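Local coordinates for protein AT-less polyketide synthase (Streptomyces platensis subsp. rosaceus, PDB 4TKT) that probably catalyses the decarboxylative Claisen condensation that extends the polyketide chain, as a ketosynthase domain of the AT-less isomigrastatin synthase, at residues A135-Y139 against L362-A366; Y139-Y145 against L215-K221; E469-R473 against Y539-G543; L479-R484 against L521-D526. All blocks are in the same frame, centred on the assembly; numbering follows the deposited sequence.

Contact 1: A135-Y139 against L362-A366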
loop_
_atom_site.group_PDB
_atom_site.type_symbol
_atom_site.label_atom_id
_atom_site.label_comp_id
_atom_site.label_asym_id
_atom_site.label_seq_id
_atom_site.Cartn_x
_atom_site.Cartn_y
_atom_site.Cartn_z
ATOM N N ALA A 135 10.874 -4.910 -1.811
ATOM C CA ALA A 135 10.261 -3.914 -2.673
ATOM C C ALA A 135 10.258 -4.358 -4.128
ATOM O O ALA A 135 11.200 -4.991 -4.595
ATOM C CB ALA A 135 10.981 -2.585 -2.529
ATOM N N GLY A 136 9.189 -4.025 -4.841
ATOM C CA GLY A 136 9.110 -4.299 -6.261
ATOM C C GLY A 136 9.111 -3.015 -7.065
ATOM O O GLY A 136 8.325 -2.106 -6.797
ATOM N N ALA A 137 10.004 -2.936 -8.045
ATOM C CA ALA A 137 10.074 -1.786 -8.939
ATOM C C ALA A 137 10.747 -2.200 -10.238
ATOM O O ALA A 137 11.510 -3.162 -10.257
ATOM C CB ALA A 137 10.822 -0.644 -8.286
HETATM N N MSE A 138 10.475 -1.478 -11.322
HETATM C CA MSE A 138 11.023 -1.866 -12.616
HETATM C C MSE A 138 11.623 -0.715 -13.429
HETATM O O MSE A 138 12.338 -0.958 -14.399
HETATM C CB MSE A 138 9.946 -2.563 -13.450
HETATM C CG MSE A 138 8.743 -1.699 -13.794
HETATM SE SE MSE A 138 7.474 -2.619 -14.974
HETATM C CE MSE A 138 8.584 -2.788 -16.566
ATOM N N TYR A 139 11.345 0.525 -13.042
ATOM C CA TYR A 139 11.854 1.676 -13.791
ATOM C C TYR A 139 12.864 2.496 -13.004
ATOM O O TYR A 139 12.690 2.731 -11.810
ATOM C CB TYR A 139 10.707 2.594 -14.224
ATOM C CG TYR A 139 9.790 2.006 -15.268
ATOM C CD1 TYR A 139 10.228 1.809 -16.571
ATOM C CD2 TYR A 139 8.480 1.667 -14.956
ATOM C CE1 TYR A 139 9.391 1.276 -17.534
ATOM C CE2 TYR A 139 7.632 1.133 -15.911
ATOM C CZ TYR A 139 8.095 0.940 -17.200
ATOM O OH TYR A 139 7.261 0.409 -18.157
ATOM N N LEU A 362 -0.536 -0.017 -13.131
ATOM C CA LEU A 362 0.505 0.484 -12.239
ATOM C C LEU A 362 1.801 -0.304 -12.376
ATOM O O LEU A 362 2.764 -0.051 -11.654
ATOM C CB LEU A 362 0.027 0.456 -10.785
ATOM C CG LEU A 362 -0.576 1.763 -10.258
ATOM C CD1 LEU A 362 -1.735 2.222 -11.129
ATOM C CD2 LEU A 362 -1.023 1.608 -8.811
ATOM N N GLU A 363 1.813 -1.258 -13.302
ATOM C CA GLU A 363 3.012 -2.027 -13.615
ATOM C C GLU A 363 3.629 -2.683 -12.376
ATOM O O GLU A 363 3.022 -3.568 -11.775
ATOM C CB GLU A 363 4.027 -1.130 -14.330
ATOM C CG GLU A 363 3.719 -0.973 -15.818
ATOM C CD GLU A 363 4.265 0.306 -16.422
ATOM O OE1 GLU A 363 4.341 1.326 -15.706
ATOM O OE2 GLU A 363 4.612 0.290 -17.624
ATOM N N SER A 364 4.824 -2.248 -11.987
ATOM C CA SER A 364 5.524 -2.872 -10.864
ATOM C C SER A 364 4.766 -2.729 -9.542
ATOM O O SER A 364 5.069 -3.422 -8.571
ATOM C CB SER A 364 6.930 -2.288 -10.724
ATOM O OG SER A 364 6.900 -0.876 -10.633
ATOM N N ALA A 365 3.778 -1.839 -9.510
ATOM C CA ALA A 365 2.966 -1.633 -8.315
ATOM C C ALA A 365 1.527 -2.109 -8.514
ATOM O O ALA A 365 0.673 -1.885 -7.660
ATOM C CB ALA A 365 2.980 -0.165 -7.917
ATOM N N ALA A 366 1.265 -2.764 -9.641
ATOM C CA ALA A 366 -0.090 -3.199 -9.973
ATOM C C ALA A 366 -0.625 -4.207 -8.966
ATOM O O ALA A 366 -1.812 -4.206 -8.640
ATOM C CB ALA A 366 -0.128 -3.789 -11.375
#

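Contact 2: Y139-Y145 against L215-K221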
loop_
_atom_site.group_PDB
_atom_site.type_symbol
_atom_site.label_atom_id
_atom_site.label_comp_id
_atom_site.label_asym_id
_atom_site.label_seq_id
_atom_site.Cartn_x
_atom_site.Cartn_y
_atom_site.Cartn_z
ATOM N N TYR A 139 11.345 0.525 -13.042
ATOM C CA TYR A 139 11.854 1.676 -13.791
ATOM C C TYR A 139 12.864 2.496 -13.004
ATOM O O TYR A 139 12.690 2.731 -11.810
ATOM C CB TYR A 139 10.707 2.594 -14.224
ATOM C CG TYR A 139 9.790 2.006 -15.268
ATOM C CD1 TYR A 139 10.228 1.809 -16.571
ATOM C CD2 TYR A 139 8.480 1.667 -14.956
ATOM C CE1 TYR A 139 9.391 1.276 -17.534
ATOM C CE2 TYR A 139 7.632 1.133 -15.911
ATOM C CZ TYR A 139 8.095 0.940 -17.200
ATOM O OH TYR A 139 7.261 0.409 -18.157
ATOM N N SER A 140 13.915 2.936 -13.689
ATOM C CA SER A 140 14.867 3.893 -13.133
ATOM C C SER A 140 14.986 5.091 -14.059
ATOM O O SER A 140 16.029 5.308 -14.671
ATOM C CB SER A 140 16.237 3.253 -12.928
ATOM O OG SER A 140 16.194 2.286 -11.897
ATOM N N GLU A 141 13.911 5.868 -14.152
ATOM C CA GLU A 141 13.815 6.932 -15.144
ATOM C C GLU A 141 14.401 8.272 -14.707
ATOM O O GLU A 141 14.870 9.036 -15.550
ATOM C CB GLU A 141 12.357 7.137 -15.537
ATOM C CG GLU A 141 11.769 5.993 -16.333
ATOM C CD GLU A 141 10.370 6.302 -16.822
ATOM O OE1 GLU A 141 9.541 6.769 -16.006
ATOM O OE2 GLU A 141 10.107 6.089 -18.025
ATOM N N TYR A 142 14.356 8.562 -13.408
ATOM C CA TYR A 142 14.860 9.831 -12.875
ATOM C C TYR A 142 16.294 10.061 -13.347
ATOM O O TYR A 142 16.668 11.158 -13.758
ATOM C CB TYR A 142 14.784 9.828 -11.348
ATOM C CG TYR A 142 14.741 11.198 -10.707
ATOM C CD1 TYR A 142 13.782 12.131 -11.078
ATOM C CD2 TYR A 142 15.638 11.544 -9.709
ATOM C CE1 TYR A 142 13.734 13.379 -10.485
ATOM C CE2 TYR A 142 15.599 12.789 -9.110
ATOM C CZ TYR A 142 14.645 13.702 -9.500
ATOM O OH TYR A 142 14.603 14.943 -8.903
ATOM N N GLN A 143 17.069 8.987 -13.291
ATOM C CA GLN A 143 18.416 8.898 -13.843
ATOM C C GLN A 143 18.601 9.587 -15.204
ATOM O O GLN A 143 19.625 10.225 -15.454
ATOM C CB GLN A 143 18.773 7.418 -13.964
ATOM C CG GLN A 143 20.238 7.096 -14.061
ATOM C CD GLN A 143 20.465 5.604 -14.135
ATOM O OE1 GLN A 143 19.518 4.833 -14.298
ATOM N NE2 GLN A 143 21.719 5.184 -14.008
ATOM N N LEU A 144 17.608 9.451 -16.078
ATOM C CA LEU A 144 17.699 9.961 -17.444
ATOM C C LEU A 144 17.799 11.481 -17.497
ATOM O O LEU A 144 18.432 12.039 -18.394
ATOM C CB LEU A 144 16.494 9.494 -18.260
ATOM C CG LEU A 144 16.342 7.977 -18.382
ATOM C CD1 LEU A 144 14.983 7.617 -18.942
ATOM C CD2 LEU A 144 17.447 7.415 -19.256
ATOM N N TYR A 145 17.168 12.148 -16.539
ATOM C CA TYR A 145 17.194 13.603 -16.490
ATOM C C TYR A 145 18.617 14.112 -16.300
ATOM O O TYR A 145 19.032 15.073 -16.951
ATOM C CB TYR A 145 16.283 14.117 -15.373
ATOM C CG TYR A 145 14.824 14.143 -15.760
ATOM C CD1 TYR A 145 14.412 14.749 -16.940
ATOM C CD2 TYR A 145 13.861 13.549 -14.961
ATOM C CE1 TYR A 145 13.079 14.773 -17.306
ATOM C CE2 TYR A 145 12.526 13.568 -15.319
ATOM C CZ TYR A 145 12.142 14.180 -16.492
ATOM O OH TYR A 145 10.815 14.201 -16.852
ATOM N N LEU A 215 6.379 4.988 -10.734
ATOM C CA LEU A 215 6.091 6.369 -11.098
ATOM C C LEU A 215 6.352 6.623 -12.577
ATOM O O LEU A 215 7.145 5.922 -13.209
ATOM C CB LEU A 215 6.924 7.333 -10.248
ATOM C CG LEU A 215 6.705 7.262 -8.735
ATOM C CD1 LEU A 215 7.581 8.271 -8.008
ATOM C CD2 LEU A 215 5.235 7.473 -8.390
ATOM N N SER A 216 5.677 7.627 -13.125
ATOM C CA SER A 216 5.890 8.028 -14.510
ATOM C C SER A 216 6.500 9.421 -14.552
ATOM O O SER A 216 5.799 10.409 -14.763
ATOM C CB SER A 216 4.577 7.997 -15.296
ATOM O OG SER A 216 4.023 6.691 -15.324
ATOM N N VAL A 217 7.812 9.496 -14.358
ATOM C CA VAL A 217 8.482 10.780 -14.185
ATOM C C VAL A 217 9.132 11.298 -15.466
ATOM O O VAL A 217 9.619 12.427 -15.510
ATOM C CB VAL A 217 9.557 10.690 -13.087
ATOM C CG1 VAL A 217 8.986 10.021 -11.845
ATOM C CG2 VAL A 217 10.752 9.917 -13.590
ATOM N N HIS A 218 9.131 10.475 -16.508
ATOM C CA HIS A 218 9.853 10.791 -17.736
ATOM C C HIS A 218 9.023 10.413 -18.969
ATOM O O HIS A 218 8.309 9.411 -18.958
ATOM C CB HIS A 218 11.201 10.066 -17.736
ATOM C CG HIS A 218 12.173 10.577 -18.751
ATOM N ND1 HIS A 218 12.271 10.048 -20.020
ATOM C CD2 HIS A 218 13.100 11.561 -18.682
ATOM C CE1 HIS A 218 13.214 10.686 -20.690
ATOM N NE2 HIS A 218 13.732 11.609 -19.900
ATOM N N PRO A 219 9.105 11.221 -20.037
ATOM C CA PRO A 219 8.315 10.946 -21.244
ATOM C C PRO A 219 8.752 9.683 -21.992
ATOM O O PRO A 219 7.989 9.166 -22.810
ATOM C CB PRO A 219 8.546 12.194 -22.104
ATOM C CG PRO A 219 9.830 12.768 -21.608
ATOM C CD PRO A 219 9.848 12.489 -20.140
ATOM N N GLY A 220 9.956 9.196 -21.708
ATOM C CA GLY A 220 10.502 8.034 -22.385
ATOM C C GLY A 220 9.589 6.823 -22.386
ATOM O O GLY A 220 9.452 6.141 -23.404
ATOM N N LYS A 221 8.960 6.559 -21.245
ATOM C CA LYS A 221 8.050 5.428 -21.112
ATOM C C LYS A 221 6.921 5.503 -22.132
ATOM O O LYS A 221 6.478 4.485 -22.659
ATOM C CB LYS A 221 7.470 5.372 -19.700
ATOM C CG LYS A 221 6.500 4.225 -19.473
ATOM C CD LYS A 221 5.713 4.402 -18.182
ATOM C CE LYS A 221 6.621 4.404 -16.964
ATOM N NZ LYS A 221 5.844 4.519 -15.698
HETATM O O HOH W 1 10.058 6.263 -13.230
#

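Contact 3: E469-R473 against Y539-G543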
loop_
_atom_site.group_PDB
_atom_site.type_symbol
_atom_site.label_atom_id
_atom_site.label_comp_id
_atom_site.label_asym_id
_atom_site.label_seq_id
_atom_site.Cartn_x
_atom_site.Cartn_y
_atom_site.Cartn_z
ATOM N N GLU A 469 6.249 22.260 15.864
ATOM C CA GLU A 469 4.963 22.725 16.370
ATOM C C GLU A 469 3.884 22.716 15.293
ATOM O O GLU A 469 2.747 22.321 15.551
ATOM C CB GLU A 469 5.097 24.129 16.963
ATOM C CG GLU A 469 3.772 24.754 17.370
ATOM C CD GLU A 469 3.945 26.059 18.119
ATOM O OE1 GLU A 469 5.088 26.372 18.513
ATOM O OE2 GLU A 469 2.936 26.770 18.316
ATOM N N GLU A 470 4.243 23.148 14.088
ATOM C CA GLU A 470 3.284 23.218 12.990
ATOM C C GLU A 470 2.744 21.839 12.630
ATOM O O GLU A 470 1.533 21.652 12.521
ATOM C CB GLU A 470 3.914 23.859 11.755
ATOM C CG GLU A 470 2.962 23.929 10.570
ATOM C CD GLU A 470 3.677 24.098 9.246
ATOM O OE1 GLU A 470 4.911 24.293 9.256
ATOM O OE2 GLU A 470 3.003 24.032 8.195
ATOM N N ARG A 471 3.648 20.880 12.443
ATOM C CA ARG A 471 3.258 19.509 12.132
ATOM C C ARG A 471 2.394 18.919 13.246
ATOM O O ARG A 471 1.487 18.129 12.984
ATOM C CB ARG A 471 4.491 18.627 11.904
ATOM C CG ARG A 471 5.336 18.979 10.682
ATOM C CD ARG A 471 4.567 18.804 9.382
ATOM N NE ARG A 471 3.940 20.050 8.948
ATOM C CZ ARG A 471 2.928 20.119 8.087
ATOM N NH1 ARG A 471 2.419 19.010 7.568
ATOM N NH2 ARG A 471 2.423 21.296 7.751
ATOM N N LEU A 472 2.674 19.309 14.488
ATOM C CA LEU A 472 1.926 18.795 15.631
ATOM C C LEU A 472 0.475 19.265 15.601
ATOM O O LEU A 472 -0.446 18.463 15.751
ATOM C CB LEU A 472 2.582 19.216 16.946
ATOM C CG LEU A 472 1.867 18.706 18.202
ATOM C CD1 LEU A 472 1.731 17.190 18.171
ATOM C CD2 LEU A 472 2.589 19.148 19.462
ATOM N N ARG A 473 0.279 20.565 15.406
ATOM C CA ARG A 473 -1.064 21.128 15.327
ATOM C C ARG A 473 -1.801 20.588 14.106
ATOM O O ARG A 473 -3.028 20.471 14.107
ATOM C CB ARG A 473 -1.007 22.654 15.288
ATOM C CG ARG A 473 -0.327 23.266 16.500
ATOM C CD ARG A 473 -0.603 24.753 16.607
ATOM N NE ARG A 473 0.077 25.341 17.758
ATOM C CZ ARG A 473 -0.400 25.323 18.998
ATOM N NH1 ARG A 473 -1.564 24.742 19.258
ATOM N NH2 ARG A 473 0.288 25.880 19.984
ATOM N N TYR A 539 -1.771 19.275 27.858
ATOM C CA TYR A 539 -0.428 19.841 27.921
ATOM C C TYR A 539 0.222 19.895 26.542
ATOM O O TYR A 539 0.107 18.958 25.752
ATOM C CB TYR A 539 0.439 19.032 28.889
ATOM C CG TYR A 539 -0.250 18.732 30.204
ATOM C CD1 TYR A 539 -0.267 19.665 31.231
ATOM C CD2 TYR A 539 -0.895 17.519 30.411
ATOM C CE1 TYR A 539 -0.902 19.396 32.431
ATOM C CE2 TYR A 539 -1.530 17.241 31.605
ATOM C CZ TYR A 539 -1.532 18.184 32.612
ATOM O OH TYR A 539 -2.165 17.907 33.801
ATOM N N PHE A 540 0.902 21.001 26.266
ATOM C CA PHE A 540 1.492 21.242 24.956
ATOM C C PHE A 540 2.949 21.678 25.082
ATOM O O PHE A 540 3.310 22.416 25.997
ATOM C CB PHE A 540 0.684 22.303 24.201
ATOM C CG PHE A 540 1.175 22.569 22.807
ATOM C CD1 PHE A 540 0.653 21.872 21.732
ATOM C CD2 PHE A 540 2.150 23.527 22.569
ATOM C CE1 PHE A 540 1.096 22.118 20.450
ATOM C CE2 PHE A 540 2.601 23.773 21.288
ATOM C CZ PHE A 540 2.074 23.070 20.227
ATOM N N ASN A 541 3.783 21.221 24.155
ATOM C CA ASN A 541 5.187 21.605 24.132
ATOM C C ASN A 541 5.755 21.571 22.719
ATOM O O ASN A 541 5.743 20.528 22.069
ATOM C CB ASN A 541 6.003 20.690 25.046
ATOM C CG ASN A 541 7.498 20.890 24.892
ATOM O OD1 ASN A 541 7.967 22.003 24.656
ATOM N ND2 ASN A 541 8.255 19.807 25.021
ATOM N N PRO A 542 6.249 22.722 22.237
ATOM C CA PRO A 542 6.876 22.840 20.916
ATOM C C PRO A 542 8.228 22.133 20.835
ATOM O O PRO A 542 8.751 21.936 19.741
ATOM C CB PRO A 542 7.049 24.354 20.741
ATOM C CG PRO A 542 6.120 24.973 21.729
ATOM C CD PRO A 542 6.100 24.034 22.888
ATOM N N GLY A 543 8.785 21.762 21.983
ATOM C CA GLY A 543 10.064 21.079 22.025
ATOM C C GLY A 543 11.238 22.035 21.947
ATOM O O GLY A 543 12.387 21.613 21.803
#

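Contact 4: L479-R484 against L521-D526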
loop_
_atom_site.group_PDB
_atom_site.type_symbol
_atom_site.label_atom_id
_atom_site.label_comp_id
_atom_site.label_asym_id
_atom_site.label_seq_id
_atom_site.Cartn_x
_atom_site.Cartn_y
_atom_site.Cartn_z
ATOM N N LEU A 479 -6.525 14.327 13.226
ATOM C CA LEU A 479 -7.083 13.362 14.165
ATOM C C LEU A 479 -8.475 13.803 14.600
ATOM O O LEU A 479 -9.378 12.983 14.766
ATOM C CB LEU A 479 -6.173 13.198 15.382
ATOM C CG LEU A 479 -6.670 12.245 16.472
ATOM C CD1 LEU A 479 -6.891 10.855 15.906
ATOM C CD2 LEU A 479 -5.694 12.199 17.635
ATOM N N ARG A 480 -8.634 15.109 14.784
ATOM C CA ARG A 480 -9.927 15.685 15.128
ATOM C C ARG A 480 -10.952 15.397 14.041
ATOM O O ARG A 480 -12.091 15.034 14.330
ATOM C CB ARG A 480 -9.797 17.193 15.342
ATOM C CG ARG A 480 -11.117 17.932 15.414
ATOM C CD ARG A 480 -10.929 19.376 14.991
ATOM N NE ARG A 480 -10.441 19.462 13.618
ATOM C CZ ARG A 480 -9.887 20.547 13.087
ATOM N NH1 ARG A 480 -9.740 21.644 13.816
ATOM N NH2 ARG A 480 -9.473 20.533 11.827
ATOM N N ASP A 481 -10.536 15.556 12.789
ATOM C CA ASP A 481 -11.424 15.331 11.655
ATOM C C ASP A 481 -11.795 13.860 11.532
ATOM O O ASP A 481 -12.912 13.521 11.140
ATOM C CB ASP A 481 -10.779 15.825 10.359
ATOM C CG ASP A 481 -10.576 17.329 10.343
ATOM O OD1 ASP A 481 -11.234 18.030 11.143
ATOM O OD2 ASP A 481 -9.762 17.807 9.526
ATOM N N ALA A 482 -10.853 12.987 11.872
ATOM C CA ALA A 482 -11.098 11.554 11.817
ATOM C C ALA A 482 -12.090 11.117 12.892
ATOM O O ALA A 482 -12.984 10.314 12.630
ATOM C CB ALA A 482 -9.795 10.789 11.961
ATOM N N LEU A 483 -11.939 11.655 14.098
ATOM C CA LEU A 483 -12.758 11.220 15.226
ATOM C C LEU A 483 -14.152 11.838 15.210
ATOM O O LEU A 483 -14.952 11.600 16.113
ATOM C CB LEU A 483 -12.059 11.541 16.545
ATOM C CG LEU A 483 -10.756 10.771 16.771
ATOM C CD1 LEU A 483 -10.182 11.061 18.150
ATOM C CD2 LEU A 483 -10.978 9.281 16.576
ATOM N N ARG A 484 -14.441 12.627 14.183
ATOM C CA ARG A 484 -15.780 13.173 14.004
ATOM C C ARG A 484 -16.634 12.255 13.133
ATOM O O ARG A 484 -17.850 12.429 13.045
ATOM C CB ARG A 484 -15.714 14.572 13.390
ATOM C CG ARG A 484 -15.311 15.660 14.370
ATOM C CD ARG A 484 -15.179 17.007 13.676
ATOM N NE ARG A 484 -15.003 18.098 14.632
ATOM C CZ ARG A 484 -14.627 19.329 14.299
ATOM N NH1 ARG A 484 -14.378 19.629 13.031
ATOM N NH2 ARG A 484 -14.494 20.259 15.236
ATOM N N LEU A 521 -12.420 15.004 23.818
ATOM C CA LEU A 521 -11.165 14.807 23.105
ATOM C C LEU A 521 -11.132 15.639 21.826
ATOM O O LEU A 521 -10.123 16.268 21.516
ATOM C CB LEU A 521 -10.953 13.329 22.781
ATOM C CG LEU A 521 -9.705 12.993 21.957
ATOM C CD1 LEU A 521 -8.449 13.539 22.616
ATOM C CD2 LEU A 521 -9.589 11.495 21.750
ATOM N N VAL A 522 -12.245 15.642 21.097
ATOM C CA VAL A 522 -12.367 16.438 19.881
ATOM C C VAL A 522 -12.160 17.923 20.179
ATOM O O VAL A 522 -11.481 18.623 19.428
ATOM C CB VAL A 522 -13.741 16.230 19.207
ATOM C CG1 VAL A 522 -13.901 17.155 18.008
ATOM C CG2 VAL A 522 -13.907 14.781 18.785
ATOM N N ASP A 523 -12.735 18.395 21.281
ATOM C CA ASP A 523 -12.577 19.789 21.688
ATOM C C ASP A 523 -11.122 20.128 21.976
ATOM O O ASP A 523 -10.638 21.191 21.593
ATOM C CB ASP A 523 -13.425 20.099 22.924
ATOM C CG ASP A 523 -14.905 20.177 22.615
ATOM O OD1 ASP A 523 -15.267 20.148 21.419
ATOM O OD2 ASP A 523 -15.704 20.281 23.570
ATOM N N ALA A 524 -10.431 19.222 22.661
ATOM C CA ALA A 524 -9.031 19.433 23.003
ATOM C C ALA A 524 -8.165 19.452 21.750
ATOM O O ALA A 524 -7.271 20.287 21.616
ATOM C CB ALA A 524 -8.552 18.361 23.968
ATOM N N LEU A 525 -8.442 18.529 20.833
ATOM C CA LEU A 525 -7.715 18.445 19.570
ATOM C C LEU A 525 -7.930 19.691 18.725
ATOM O O LEU A 525 -6.994 20.208 18.116
ATOM C CB LEU A 525 -8.139 17.202 18.790
ATOM C CG LEU A 525 -7.707 15.877 19.418
ATOM C CD1 LEU A 525 -8.347 14.696 18.704
ATOM C CD2 LEU A 525 -6.190 15.761 19.413
ATOM N N ASP A 526 -9.169 20.172 18.693
ATOM C CA ASP A 526 -9.500 21.375 17.943
ATOM C C ASP A 526 -8.770 22.584 18.518
ATOM O O ASP A 526 -8.280 23.436 17.777
ATOM C CB ASP A 526 -11.011 21.618 17.951
ATOM C CG ASP A 526 -11.444 22.622 16.900
ATOM O OD1 ASP A 526 -10.841 22.638 15.807
ATOM O OD2 ASP A 526 -12.389 23.395 17.165
#

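Contact 1: A135-Y139 against L362-A366
The backbone of 135-139 runs off the end of a strand and passes the short 3-10 turn at Ser364 closely, the CA atoms of Ala137 and Ser364 standing 5.1 Å apart. Small residues permit this: Gly136 passes the turn as bare backbone, and Ala137 turns its methyl away, so that its CA meets Ser364 CB at 3.7 Å. Selenomethionine Met138 runs past the serine to Glu363. With chi1 at 63° its CG sits between backbone N and carbonyl carbon, facing Ser364 CB at 3.6 Å, and SE continues to Glu363 CB at 3.8 Å. In this thiolase-fold ketosynthase, strand 129-136 belongs to the large mixed sheet, and 362-366 is the loop entering helix 366-380. Ser364 OG bonds outside the two segments, to Val213 O on the adjacent strand 208-214, tying the turn to the sheet. Farther along, Tyr139 and Glu363 cross at about a right angle. The phenol OH donates to Glu363 OE2 over 2.7 Å, coming from above the carboxylate, 57° out of its plane, while OE1 lies by the ring edge, 3.3 Å from Tyr139 CE2. A long, weak ion pair from OE1 to Lys221 adds a positive charge beside this buried carboxylate.

Contact 2: Y139-Y145 against L215-K221
Lys221 runs from Glu141 at its base to Tyr139 and two oxygens at its tip. Its CB lies 3.2 Å from Glu141 OE2; CG comes near the phenol oxygen of Tyr139, which itself bonds to Glu363; then a bend at chi3 (-62°) lays CE over one face of the Tyr139 ring, a CH-pi contact 3.8 Å from the centroid. NZ, at the tip, makes an off-centre cation-pi contact with the same ring and donates to Leu215 O and, at 2.9 Å, to Ser216 OG. A lysine suits the place because its long apolar stem can lie on an aromatic face while the ammonium serves two oxygens. One water donates to both Glu141 OE1 and Leu215 O, joining two acceptors that could not bond each other.

Both segments belong to the thiolase-fold ketosynthase, each leaving a sheet strand to enter a helix, 142-151 or 220-227. His218 serves the second as a cap: its ND1 accepts from Gly220 N, and NE2 is taken by Glu148. The imidazole's edge points at the face of Tyr145, a T-shaped pair with planes 61° apart, while Leu144 CD1 lies over one imidazole face. Tyr145 OH donates in the carbonyl plane to Val217 O, modelled at 2.5 Å, a length too short to be taken exactly. A phenylalanine here would keep the ring beside His218 but would probably leave Val217 O without its donor. Tyr614, near the C terminus, meets the Tyr145 ring almost parallel.

Contact 3: E469-R473 against Y539-G543
Arg473 lays its guanidinium flat on the ring of Phe540, the two planes only 17° and their centres 4.1 Å apart. The stack is offset: NH2 hangs over the rim of the ring, 3.3 Å from Phe540 CZ. Phe540 suits this place because its flat, electron-rich face can receive a delocalised cation while its rim meets carbon. At the edge, near the ring plane, comes Glu469 CG, 3.7 Å from CZ, the glutamate chain crossing Phe540 at about a right angle. Leu472 and Phe540 reach toward each other, Leu472 CD2 ending obliquely 3.5 Å from Phe540 CE1. The phenylalanine reaches this group because its CG stands opposite its backbone N (chi1 -177°), sending the ring toward the helix.

Strand 538-541 is an outer strand of the three-stranded antiparallel sheet of the linker domain, and helix 469-482 lies against that sheet, with Leu472 also touching Phe511 of the central strand. Just past the strand, Pro542 CB lies by Glu469 OE1; Asn541, the strand's last residue, accepts from Gly543 N through OD1 in an Asx turn.

The arginine is fixed in its rotation by Glu469, one helical turn earlier: NE (3.2 Å) and NH2 both donate to OE2, nearly in the guanidinium plane, while NH1 goes to Cys528 O. A leucine in place of Arg473 would probably leave Glu469 OE2 without its charged mate and Phe540 without its cation. Since the edge-on salt bridge uses N-H groups and the stack uses the face, one guanidinium satisfies acid and aromatic together, and the nearby carboxylate probably steadies its positive charge.

Contact 4: L479-R484 against L521-D526
One guanidinium, that of Arg480, is held by two aspartates: NH1 reaches across to Asp526 OD1, while NE, over 3.0 Å and from above the carboxylate plane, and NH2, more weakly, donate to Asp481 OD1. The bond to Asp526 is modelled at 2.5 Å, very short, so its exact length is doubtful though the pairing is clear. The three residues form a salt-bridge network on the more exposed side of the pair of helices 469-482 and 518-530, which pack on one face of the three-stranded antiparallel sheet of the RhiE-like linker domain.

Arginine fits because its stem is as useful as its tip. CB rests on Leu525 CB at 3.8 Å and CG on Val522 CG1, before a bend at chi3 (61°) swings the guanidinium along the neighbouring helix; its plane stands 61° from that of the Asp526 carboxylate. Nearer the sheet the contact turns wholly apolar. Leu479 CG meets Leu525 CD1 at 3.7 Å, and Leu483 CD1 touches both Leu521 CD2 and, less closely, Leu525 CD1. Branched leucines suit this layer, since each can present a methyl to the opposite helix and another to the sheet or to helix 493-502: Leu479 also touches Leu464, Leu521 touches Val513, and Leu483 touches Ile496.

On the exposed side Arg484 extends over Val522, NE 3.7 Å from CG1. Its positive end, not bonded to Asp526 OD2 but 4.2 Å from it at NH2, would probably favour the carboxylate's charge. Arg480 CD lies over one face of this second guanidinium, off-centre, 3.6 Å above its plane.

Following the chain from the N terminus, contact 1 opens at the end of strand 129-136, and contact 2 opens at Tyr139, which they share. Contact 2 closes first, at 215-221, and is nested within the longer loop that contact 1 closes at 362-366; a long, weak ion pair between Lys221 and Glu363 joins them. Together they tie loops beyond two strands of the ketosynthase sheet to the entrances of three helices. The chain then passes into the linker domain, where the second pair follows in series. Contact 3 opens on helix 469-482 and closes at strand 538-541, and contact 4, using the same helix, is nested inside it. The pairs' centres stay about 37 to 41 Å apart.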